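Cytochrome C-type biogenesis protein ccmF (Thermus thermophilus, PDB 6ZMQ) acts as a membrane-bound heme lyase in cytochrome c maturation, binding heme b and probably taking part in moving heme across the membrane. Local coordinates at residues Y204-A209 with V220-W225; V198-P203 with T296-A301; L41-Y46 with V141-F146. All blocks are in the same frame, centred on the assembly; numbering follows the deposited sequence.

Contact 1 of 3, residues Y204-A209 with V220-W225; sequences YAYAVA and VEETRW. With PTY (phosphatidylethanolamine), chain F.
Tyr206 packs against Glu222 and Thr223, a small buried meeting made without a hydrogen bond between the two segments. The phenol ring takes both neighbours obliquely: its CE2 lies 3.9 Å from Glu222 OE1, and its CD1 lies 4.2 Å from Thr223 OG1. Ring and carboxylate planes are turned 72° apart, so the acid crosses the ring instead of lying along it. Glu222 CG stands anti to its carbonyl carbon (chi1 -47°) and the chain runs on extended, carrying OE1 to the tyrosine and to its main polar partner, Arg137, with which it forms a salt bridge.

A lipid head group meets the backbone and the indole of 221-225. The phosphatidylethanolamine amine N1 donates to the carbonyl Glu221 O at 3.1 Å, while the phosphate ester oxygen O11 lies in the plane of the Trp225 ring, 3.3 Å from its CD1.

At the start of helix 224-247, Trp225 CZ3 lies 3.4 Å above the plane of the Arg224 guanidinium, over its centre, and Arg224 NH2 hydrogen-bonds a heme carboxylate oxygen. With an alanine in place of Trp225, the guanidinium would probably lose the surface it rests on and turn more easily away from the heme, and the lipid phosphate would lose its flanking ring edge.

The last turns of helix 185-213 thus pack on the lead-in to helix 224-247, where a lipid head-group pocket adjoins the heme b site.

Contact 2 of 3, residues V198-P203 with T296-A301; sequences VGLSVP and TLAFAA
Leu200 and Phe299 mark the crossing of two roughly antiparallel helices, their CA atoms 5.6 Å apart where the axes of the short segments approach to 9.2 Å at a signed angle of -147°. The segment 198-203 is kinked at Pro203, whose nitrogen has no bond to the turn before.

One side chain from each helix spans the gap. Leu200 reaches out with CD1, which meets Ala298 CB at 3.8 Å in a plain apolar contact and also borders the carbonyl Ala298 O. Phe299 CG lies anti to the backbone nitrogen (chi1 165°), which brings the ring in toward the kinked backbone, although CB leaves the helix alongside the interface. The ring's CD1 lies by Leu200 O and its CE1 is 3.6 Å from Ser201 CA, both partners approaching obliquely, so the ring rests mainly against main chain. No hydrogen bond links the two segments.

Beyond the pair, Phe299 stacks with Tyr204, one turn further along helix 185-213. Leu200 also touches Ala230 of helix 224-247 and Ala271 of helix 266-284, Ser201 packs on Gln121 of helix 110-129, and Thr296 faces Leu341 of helix 325-345, leaving the crossing enclosed by transmembrane helices.

Contact 3 of 3, residues L41-Y46 with V141-F146; sequences LALLAY and VLAVLF
Ala42 and Ala143 face each other where helices 20-47 and 135-157 run almost antiparallel, and their CA atoms come to 5.1 Å. The axes of the short segments approach to 8.3 Å with a signed angle of -152°. Such closeness rests on the size of the two residues: the single methyl of Ala42 lies directly on the opposing backbone, its CB 3.6 Å from Ala143 N and 3.9 Å from Ala143 CB. The same methyl also meets Leu142 CB at 4.0 Å.

Leu43 shows how a longer side chain joins in from the margin. Its CB leaves the helix beside the interface and is still 5.2 Å from Ala143 CB. With chi1 at -88°, CG turns inward and shortens the separation from Ala143 CB to 4.3 Å. Beyond the branch the two methyls part: CD1 leads off, whereas CD2 closes on Ala143 CB at 3.8 Å. One methyl alone therefore makes the touch, and it comes to the alanine methyl roughly at right angles to Ala42 CB.

All the side-chain pairs are apolar. Helix 51-57 borders the site, with Ala57 touching both Ala42 and Leu142, and a bound phosphatidylethanolamine touches Ala143. The arrangement is that of a close-packed antiparallel pair of transmembrane helices, in which small residues at the crossing let two backbones come near each other within the membrane.

Overall arrangement
From the N terminus, contact 3 comes first: helix 20-47 is joined to helix 135-157, closing a long loop that is complete before the others begin. Helix 185-213 then opens the remaining two. Contact 2 starts at 198-203 and closes at 296-301, and contact 1, from 204-209 to 220-225, forms a short loop wholly within that span; none cross. Contacts 1 and 2 adjoin directly, with Thr223 OG1 packed on Pro203 CD. Contact 3 is reached through Val141, whose CG1 packs on Ala205 and Ala209. Helix 185-213 thus packs on helix 135-157, which holds helix 20-47, and on helices 224-247 and 288-307, the former carrying Arg224 of the heme site.

Contact 1 of 3, residues Y204-A209 with V220-W225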
loop_
_atom_site.group_PDB
_atom_site.type_symbol
_atom_site.label_atom_id
_atom_site.label_comp_id
_atom_site.label_asym_id
_atom_site.label_seq_id
_atom_site.Cartn_x
_atom_site.Cartn_y
_atom_site.Cartn_z
ATOM N N TYR A 204 -7.432 -4.080 14.961
ATOM C CA TYR A 204 -8.795 -4.565 14.713
ATOM C C TYR A 204 -9.206 -5.603 15.738
ATOM O O TYR A 204 -10.311 -5.524 16.293
ATOM C CB TYR A 204 -8.909 -5.181 13.309
ATOM C CG TYR A 204 -10.175 -6.013 13.085
ATOM C CD1 TYR A 204 -11.387 -5.389 12.807
ATOM C CD2 TYR A 204 -10.152 -7.421 13.125
ATOM C CE1 TYR A 204 -12.541 -6.122 12.595
ATOM C CE2 TYR A 204 -11.311 -8.161 12.924
ATOM C CZ TYR A 204 -12.499 -7.502 12.660
ATOM O OH TYR A 204 -13.658 -8.212 12.439
ATOM N N ALA A 205 -8.286 -6.534 16.027
ATOM C CA ALA A 205 -8.441 -7.536 17.073
ATOM C C ALA A 205 -8.747 -6.895 18.412
ATOM O O ALA A 205 -9.793 -7.191 19.011
ATOM C CB ALA A 205 -7.158 -8.362 17.162
ATOM N N TYR A 206 -7.933 -5.892 18.785
ATOM C CA TYR A 206 -8.120 -5.135 20.020
ATOM C C TYR A 206 -9.468 -4.435 20.035
ATOM O O TYR A 206 -10.190 -4.505 21.042
ATOM C CB TYR A 206 -6.987 -4.122 20.185
ATOM C CG TYR A 206 -5.775 -4.596 20.973
ATOM C CD1 TYR A 206 -4.784 -5.362 20.372
ATOM C CD2 TYR A 206 -5.599 -4.229 22.300
ATOM C CE1 TYR A 206 -3.664 -5.774 21.070
ATOM C CE2 TYR A 206 -4.479 -4.634 23.005
ATOM C CZ TYR A 206 -3.520 -5.409 22.390
ATOM O OH TYR A 206 -2.411 -5.816 23.092
ATOM N N ALA A 207 -9.886 -3.916 18.864
ATOM C CA ALA A 207 -11.163 -3.220 18.756
ATOM C C ALA A 207 -12.329 -4.169 18.943
ATOM O O ALA A 207 -13.242 -3.881 19.726
ATOM C CB ALA A 207 -11.271 -2.536 17.413
ATOM N N VAL A 208 -12.250 -5.362 18.334
ATOM C CA VAL A 208 -13.324 -6.340 18.497
ATOM C C VAL A 208 -13.230 -6.958 19.880
ATOM O O VAL A 208 -14.247 -7.379 20.453
ATOM C CB VAL A 208 -13.255 -7.329 17.313
ATOM C CG1 VAL A 208 -14.258 -8.470 17.425
ATOM C CG2 VAL A 208 -13.525 -6.580 16.021
ATOM N N ALA A 209 -12.053 -6.869 20.494
ATOM C CA ALA A 209 -11.937 -7.158 21.904
ATOM C C ALA A 209 -12.592 -6.068 22.740
ATOM O O ALA A 209 -13.418 -6.380 23.609
ATOM C CB ALA A 209 -10.467 -7.308 22.236
ATOM N N VAL A 220 -6.609 1.770 21.816
ATOM C CA VAL A 220 -5.926 2.288 20.637
ATOM C C VAL A 220 -4.553 2.848 20.997
ATOM O O VAL A 220 -3.674 2.920 20.124
ATOM C CB VAL A 220 -6.774 3.330 19.866
ATOM C CG1 VAL A 220 -6.765 4.674 20.525
ATOM C CG2 VAL A 220 -6.299 3.449 18.423
ATOM N N GLU A 221 -4.322 3.182 22.261
ATOM C CA GLU A 221 -3.049 3.735 22.676
ATOM C C GLU A 221 -2.056 2.653 23.062
ATOM O O GLU A 221 -0.848 2.915 23.067
ATOM C CB GLU A 221 -3.279 4.724 23.825
ATOM C CG GLU A 221 -4.520 4.398 24.646
ATOM C CD GLU A 221 -4.744 5.359 25.790
ATOM O OE1 GLU A 221 -5.380 4.958 26.784
ATOM O OE2 GLU A 221 -4.319 6.531 25.670
ATOM N N GLU A 222 -2.543 1.444 23.346
ATOM C CA GLU A 222 -1.690 0.272 23.430
ATOM C C GLU A 222 -1.364 -0.329 22.067
ATOM O O GLU A 222 -0.427 -1.128 21.976
ATOM C CB GLU A 222 -2.347 -0.808 24.293
ATOM C CG GLU A 222 -2.915 -0.326 25.622
ATOM C CD GLU A 222 -4.002 -1.258 26.152
ATOM O OE1 GLU A 222 -4.936 -1.585 25.387
ATOM O OE2 GLU A 222 -3.911 -1.685 27.322
ATOM N N THR A 223 -2.103 0.011 21.006
ATOM C CA THR A 223 -1.909 -0.655 19.718
ATOM C C THR A 223 -1.330 0.285 18.662
ATOM O O THR A 223 -1.139 -0.129 17.507
ATOM C CB THR A 223 -3.222 -1.272 19.220
ATOM O OG1 THR A 223 -2.927 -2.221 18.198
ATOM C CG2 THR A 223 -4.161 -0.237 18.628
ATOM N N ARG A 224 -0.919 1.488 19.087
ATOM C CA ARG A 224 -0.697 2.647 18.219
ATOM C C ARG A 224 0.423 2.430 17.201
ATOM O O ARG A 224 0.333 2.909 16.058
ATOM C CB ARG A 224 -0.436 3.855 19.135
ATOM C CG ARG A 224 0.220 5.090 18.540
ATOM C CD ARG A 224 1.731 5.208 18.839
ATOM N NE ARG A 224 2.324 6.524 18.568
ATOM C CZ ARG A 224 2.420 7.137 17.385
ATOM N NH1 ARG A 224 2.869 8.382 17.339
ATOM N NH2 ARG A 224 2.072 6.544 16.247
ATOM N N TRP A 225 1.439 1.648 17.565
ATOM C CA TRP A 225 2.602 1.521 16.694
ATOM C C TRP A 225 2.323 0.563 15.542
ATOM O O TRP A 225 2.858 0.741 14.443
ATOM C CB TRP A 225 3.819 1.099 17.523
ATOM C CG TRP A 225 4.384 2.241 18.388
ATOM C CD1 TRP A 225 4.600 2.189 19.735
ATOM C CD2 TRP A 225 4.812 3.560 17.973
ATOM N NE1 TRP A 225 5.102 3.381 20.191
ATOM C CE2 TRP A 225 5.252 4.237 19.132
ATOM C CE3 TRP A 225 4.863 4.236 16.746
ATOM C CZ2 TRP A 225 5.730 5.545 19.096
ATOM C CZ3 TRP A 225 5.345 5.530 16.720
ATOM C CH2 TRP A 225 5.765 6.171 17.884
HETATM C C1 PTY F . 5.347 -3.483 16.887
HETATM C C2 PTY F . 2.232 0.983 22.055
HETATM C C3 PTY F . 3.216 -0.160 22.308
HETATM O O4 PTY F . 5.523 -4.436 15.879
HETATM C C5 PTY F . 6.227 -2.747 19.143
HETATM C C6 PTY F . 6.392 -3.725 17.971
HETATM O O7 PTY F . 7.647 -3.520 17.378
HETATM C C8 PTY F . 8.646 -4.476 17.615
HETATM O O10 PTY F . 8.844 -4.885 18.711
HETATM C C11 PTY F . 9.497 -4.984 16.445
HETATM C C12 PTY F . 10.322 -6.197 16.878
HETATM C C13 PTY F . 11.160 -6.760 15.725
HETATM C C14 PTY F . 12.172 -5.721 15.235
HETATM C C15 PTY F . 13.257 -6.389 14.388
HETATM C C16 PTY F . 13.834 -5.343 13.434
HETATM C C17 PTY F . 14.392 -6.000 12.168
HETATM C C18 PTY F . 13.551 -5.740 10.908
HETATM C C19 PTY F . 12.886 -4.359 10.867
HETATM C C20 PTY F . 12.945 -3.761 9.458
HETATM C C21 PTY F . 12.038 -4.520 8.484
HETATM C C22 PTY F . 12.138 -3.875 7.097
HETATM C C23 PTY F . 10.880 -4.113 6.255
HETATM C C24 PTY F . 11.187 -5.128 5.147
HETATM C C25 PTY F . 10.662 -4.626 3.798
HETATM C C26 PTY F . 11.182 -5.503 2.658
HETATM C C27 PTY F . 11.221 -4.696 1.362
HETATM C C28 PTY F . 12.322 -5.261 0.468
HETATM C C29 PTY F . 12.957 -4.147 -0.359
HETATM C C30 PTY F . 5.251 -3.997 14.578
HETATM C C31 PTY F . 5.648 -4.857 13.375
HETATM O O30 PTY F . 4.696 -2.963 14.401
HETATM C C32 PTY F . 7.130 -5.231 13.349
HETATM C C33 PTY F . 7.438 -5.901 12.008
HETATM C C34 PTY F . 8.721 -5.328 11.406
HETATM C C35 PTY F . 8.612 -5.382 9.883
HETATM C C36 PTY F . 8.600 -6.845 9.431
HETATM C C37 PTY F . 9.243 -6.984 8.046
HETATM C C38 PTY F . 9.252 -8.445 7.584
HETATM C C39 PTY F . 9.812 -8.589 6.168
HETATM C C40 PTY F . 10.628 -9.876 6.062
HETATM C C41 PTY F . 11.338 -9.954 4.711
HETATM C C42 PTY F . 12.706 -9.287 4.832
HETATM C C43 PTY F . 13.790 -10.335 4.592
HETATM C C44 PTY F . 15.037 -9.615 4.089
HETATM P P1 PTY F . 4.665 -2.010 21.130
HETATM O O11 PTY F . 3.715 -0.661 21.096
HETATM O O12 PTY F . 3.994 -3.041 22.006
HETATM O O13 PTY F . 5.987 -1.659 21.771
HETATM O O14 PTY F . 4.903 -2.611 19.599
HETATM N N1 PTY F . 1.973 1.674 23.307
#

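Contact 2 of 3, residues V198-P203 with T296-A301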
loop_
_atom_site.group_PDB
_atom_site.type_symbol
_atom_site.label_atom_id
_atom_site.label_comp_id
_atom_site.label_asym_id
_atom_site.label_seq_id
_atom_site.Cartn_x
_atom_site.Cartn_y
_atom_site.Cartn_z
ATOM N N VAL A 198 -1.283 -7.162 8.005
ATOM C CA VAL A 198 -1.169 -7.863 9.273
ATOM C C VAL A 198 -0.877 -6.863 10.384
ATOM O O VAL A 198 -1.294 -7.088 11.533
ATOM C CB VAL A 198 -0.177 -9.043 9.176
ATOM C CG1 VAL A 198 -0.608 -9.967 8.053
ATOM C CG2 VAL A 198 1.209 -8.592 8.903
ATOM N N GLY A 199 -0.330 -5.682 10.025
ATOM C CA GLY A 199 -0.296 -4.579 10.971
ATOM C C GLY A 199 -1.685 -4.131 11.367
ATOM O O GLY A 199 -2.048 -4.212 12.540
ATOM N N LEU A 200 -2.547 -3.887 10.371
ATOM C CA LEU A 200 -3.927 -3.502 10.661
ATOM C C LEU A 200 -4.753 -4.669 11.201
ATOM O O LEU A 200 -5.923 -4.469 11.557
ATOM C CB LEU A 200 -4.598 -2.900 9.423
ATOM C CG LEU A 200 -4.375 -1.412 9.136
ATOM C CD1 LEU A 200 -5.474 -0.917 8.225
ATOM C CD2 LEU A 200 -4.326 -0.564 10.413
ATOM N N SER A 201 -4.189 -5.890 11.246
ATOM C CA SER A 201 -4.859 -6.983 11.937
ATOM C C SER A 201 -4.961 -6.714 13.427
ATOM O O SER A 201 -6.042 -6.849 14.019
ATOM C CB SER A 201 -4.126 -8.292 11.685
ATOM O OG SER A 201 -3.030 -8.448 12.563
ATOM N N VAL A 202 -3.856 -6.313 14.060
ATOM C CA VAL A 202 -3.780 -6.376 15.527
ATOM C C VAL A 202 -4.534 -5.251 16.246
ATOM O O VAL A 202 -5.154 -5.538 17.280
ATOM C CB VAL A 202 -2.339 -6.618 15.983
ATOM C CG1 VAL A 202 -1.371 -5.722 15.286
ATOM C CG2 VAL A 202 -2.126 -6.493 17.507
ATOM N N PRO A 203 -4.596 -3.997 15.746
ATOM C CA PRO A 203 -5.617 -3.059 16.272
ATOM C C PRO A 203 -7.061 -3.516 16.131
ATOM O O PRO A 203 -7.814 -3.376 17.110
ATOM C CB PRO A 203 -5.370 -1.783 15.441
ATOM C CG PRO A 203 -4.333 -2.187 14.418
ATOM C CD PRO A 203 -3.538 -3.179 15.155
ATOM N N THR A 296 -12.316 -1.197 11.673
ATOM C CA THR A 296 -13.001 -2.331 11.048
ATOM C C THR A 296 -13.038 -2.190 9.526
ATOM O O THR A 296 -12.670 -3.130 8.800
ATOM C CB THR A 296 -14.420 -2.473 11.613
ATOM O OG1 THR A 296 -14.370 -2.597 13.042
ATOM C CG2 THR A 296 -15.118 -3.682 11.015
ATOM N N LEU A 297 -13.388 -0.993 9.042
ATOM C CA LEU A 297 -13.502 -0.743 7.609
ATOM C C LEU A 297 -12.139 -0.783 6.927
ATOM O O LEU A 297 -11.996 -1.383 5.860
ATOM C CB LEU A 297 -14.185 0.603 7.376
ATOM C CG LEU A 297 -15.696 0.605 7.615
ATOM C CD1 LEU A 297 -16.249 2.032 7.623
ATOM C CD2 LEU A 297 -16.440 -0.259 6.624
ATOM N N ALA A 298 -11.128 -0.151 7.541
ATOM C CA ALA A 298 -9.757 -0.166 7.037
ATOM C C ALA A 298 -9.162 -1.565 7.006
ATOM O O ALA A 298 -8.476 -1.924 6.042
ATOM C CB ALA A 298 -8.881 0.752 7.893
ATOM N N PHE A 299 -9.442 -2.384 8.032
ATOM C CA PHE A 299 -8.889 -3.732 8.091
ATOM C C PHE A 299 -9.488 -4.643 7.024
ATOM O O PHE A 299 -8.758 -5.369 6.334
ATOM C CB PHE A 299 -9.117 -4.313 9.483
ATOM C CG PHE A 299 -8.907 -5.792 9.558
ATOM C CD1 PHE A 299 -7.628 -6.310 9.493
ATOM C CD2 PHE A 299 -9.988 -6.672 9.680
ATOM C CE1 PHE A 299 -7.422 -7.671 9.550
ATOM C CE2 PHE A 299 -9.773 -8.039 9.728
ATOM C CZ PHE A 299 -8.488 -8.530 9.660
ATOM N N ALA A 300 -10.822 -4.660 6.905
ATOM C CA ALA A 300 -11.440 -5.498 5.874
ATOM C C ALA A 300 -11.170 -4.964 4.465
ATOM O O ALA A 300 -11.088 -5.749 3.498
ATOM C CB ALA A 300 -12.938 -5.616 6.122
ATOM N N ALA A 301 -11.003 -3.640 4.338
ATOM C CA ALA A 301 -10.553 -3.040 3.089
ATOM C C ALA A 301 -9.164 -3.527 2.716
ATOM O O ALA A 301 -8.914 -3.861 1.554
ATOM C CB ALA A 301 -10.574 -1.520 3.220
#

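Contact 3 of 3, residues L41-Y46 with V141-F146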
loop_
_atom_site.group_PDB
_atom_site.type_symbol
_atom_site.label_atom_id
_atom_site.label_comp_id
_atom_site.label_asym_id
_atom_site.label_seq_id
_atom_site.Cartn_x
_atom_site.Cartn_y
_atom_site.Cartn_z
ATOM N N LEU A 41 -9.336 -22.702 22.681
ATOM C CA LEU A 41 -8.953 -22.406 24.061
ATOM C C LEU A 41 -9.135 -20.924 24.381
ATOM O O LEU A 41 -9.535 -20.590 25.501
ATOM C CB LEU A 41 -7.508 -22.867 24.317
ATOM C CG LEU A 41 -7.262 -24.385 24.285
ATOM C CD1 LEU A 41 -5.829 -24.708 24.644
ATOM C CD2 LEU A 41 -8.213 -25.109 25.215
ATOM N N ALA A 42 -8.936 -20.031 23.395
ATOM C CA ALA A 42 -9.203 -18.610 23.608
ATOM C C ALA A 42 -10.691 -18.338 23.784
ATOM O O ALA A 42 -11.079 -17.515 24.628
ATOM C CB ALA A 42 -8.650 -17.797 22.444
ATOM N N LEU A 43 -11.537 -19.039 23.017
ATOM C CA LEU A 43 -12.976 -18.858 23.157
ATOM C C LEU A 43 -13.500 -19.417 24.480
ATOM O O LEU A 43 -14.364 -18.795 25.109
ATOM C CB LEU A 43 -13.695 -19.492 21.969
ATOM C CG LEU A 43 -13.877 -18.589 20.739
ATOM C CD1 LEU A 43 -14.866 -19.220 19.758
ATOM C CD2 LEU A 43 -14.301 -17.150 21.114
ATOM N N LEU A 44 -12.980 -20.570 24.933
ATOM C CA LEU A 44 -13.345 -21.070 26.264
ATOM C C LEU A 44 -12.827 -20.154 27.374
ATOM O O LEU A 44 -13.478 -20.005 28.418
ATOM C CB LEU A 44 -12.822 -22.494 26.481
ATOM C CG LEU A 44 -13.741 -23.701 26.253
ATOM C CD1 LEU A 44 -14.499 -23.662 24.917
ATOM C CD2 LEU A 44 -12.961 -25.002 26.408
ATOM N N ALA A 45 -11.666 -19.529 27.150
ATOM C CA ALA A 45 -11.084 -18.592 28.108
ATOM C C ALA A 45 -11.926 -17.327 28.253
ATOM O O ALA A 45 -11.990 -16.736 29.334
ATOM C CB ALA A 45 -9.658 -18.241 27.679
ATOM N N TYR A 46 -12.533 -16.857 27.158
ATOM C CA TYR A 46 -13.472 -15.742 27.298
ATOM C C TYR A 46 -14.779 -16.200 27.941
ATOM O O TYR A 46 -15.308 -15.518 28.829
ATOM C CB TYR A 46 -13.760 -15.061 25.953
ATOM C CG TYR A 46 -14.786 -13.946 26.096
ATOM C CD1 TYR A 46 -14.433 -12.739 26.688
ATOM C CD2 TYR A 46 -16.104 -14.098 25.650
ATOM C CE1 TYR A 46 -15.354 -11.714 26.841
ATOM C CE2 TYR A 46 -17.041 -13.074 25.806
ATOM C CZ TYR A 46 -16.652 -11.882 26.402
ATOM O OH TYR A 46 -17.545 -10.844 26.563
ATOM N N VAL A 141 -8.497 -11.134 21.842
ATOM C CA VAL A 141 -7.597 -10.815 20.724
ATOM C C VAL A 141 -6.983 -12.093 20.167
ATOM O O VAL A 141 -6.845 -12.233 18.942
ATOM C CB VAL A 141 -6.496 -9.777 21.077
ATOM C CG1 VAL A 141 -7.061 -8.414 21.329
ATOM C CG2 VAL A 141 -5.519 -10.200 22.180
ATOM N N LEU A 142 -6.700 -13.080 21.042
ATOM C CA LEU A 142 -6.209 -14.359 20.542
ATOM C C LEU A 142 -7.279 -15.107 19.762
ATOM O O LEU A 142 -6.958 -15.713 18.736
ATOM C CB LEU A 142 -5.645 -15.208 21.684
ATOM C CG LEU A 142 -4.369 -14.681 22.359
ATOM C CD1 LEU A 142 -3.677 -15.768 23.127
ATOM C CD2 LEU A 142 -3.404 -14.108 21.324
ATOM N N ALA A 143 -8.552 -15.009 20.191
ATOM C CA ALA A 143 -9.651 -15.667 19.477
ATOM C C ALA A 143 -9.801 -15.162 18.040
ATOM O O ALA A 143 -9.834 -15.962 17.093
ATOM C CB ALA A 143 -10.954 -15.476 20.241
ATOM N N VAL A 144 -9.799 -13.836 17.848
ATOM C CA VAL A 144 -9.995 -13.318 16.488
ATOM C C VAL A 144 -8.722 -13.485 15.632
ATOM O O VAL A 144 -8.809 -13.797 14.430
ATOM C CB VAL A 144 -10.510 -11.863 16.536
ATOM C CG1 VAL A 144 -9.654 -11.048 17.407
ATOM C CG2 VAL A 144 -10.643 -11.220 15.142
ATOM N N LEU A 145 -7.523 -13.350 16.232
ATOM C CA LEU A 145 -6.295 -13.518 15.446
ATOM C C LEU A 145 -6.052 -14.982 15.060
ATOM O O LEU A 145 -5.651 -15.270 13.918
ATOM C CB LEU A 145 -5.099 -12.929 16.202
ATOM C CG LEU A 145 -4.983 -11.407 16.366
ATOM C CD1 LEU A 145 -3.636 -11.060 16.967
ATOM C CD2 LEU A 145 -5.141 -10.735 15.012
ATOM N N PHE A 146 -6.355 -15.924 15.968
ATOM C CA PHE A 146 -6.329 -17.339 15.626
ATOM C C PHE A 146 -7.423 -17.694 14.623
ATOM O O PHE A 146 -7.248 -18.626 13.842
ATOM C CB PHE A 146 -6.490 -18.209 16.875
ATOM C CG PHE A 146 -5.201 -18.462 17.626
ATOM C CD1 PHE A 146 -4.147 -19.097 17.006
ATOM C CD2 PHE A 146 -5.083 -18.171 18.981
ATOM C CE1 PHE A 146 -2.976 -19.368 17.687
ATOM C CE2 PHE A 146 -3.915 -18.432 19.676
ATOM C CZ PHE A 146 -2.858 -19.042 19.025
#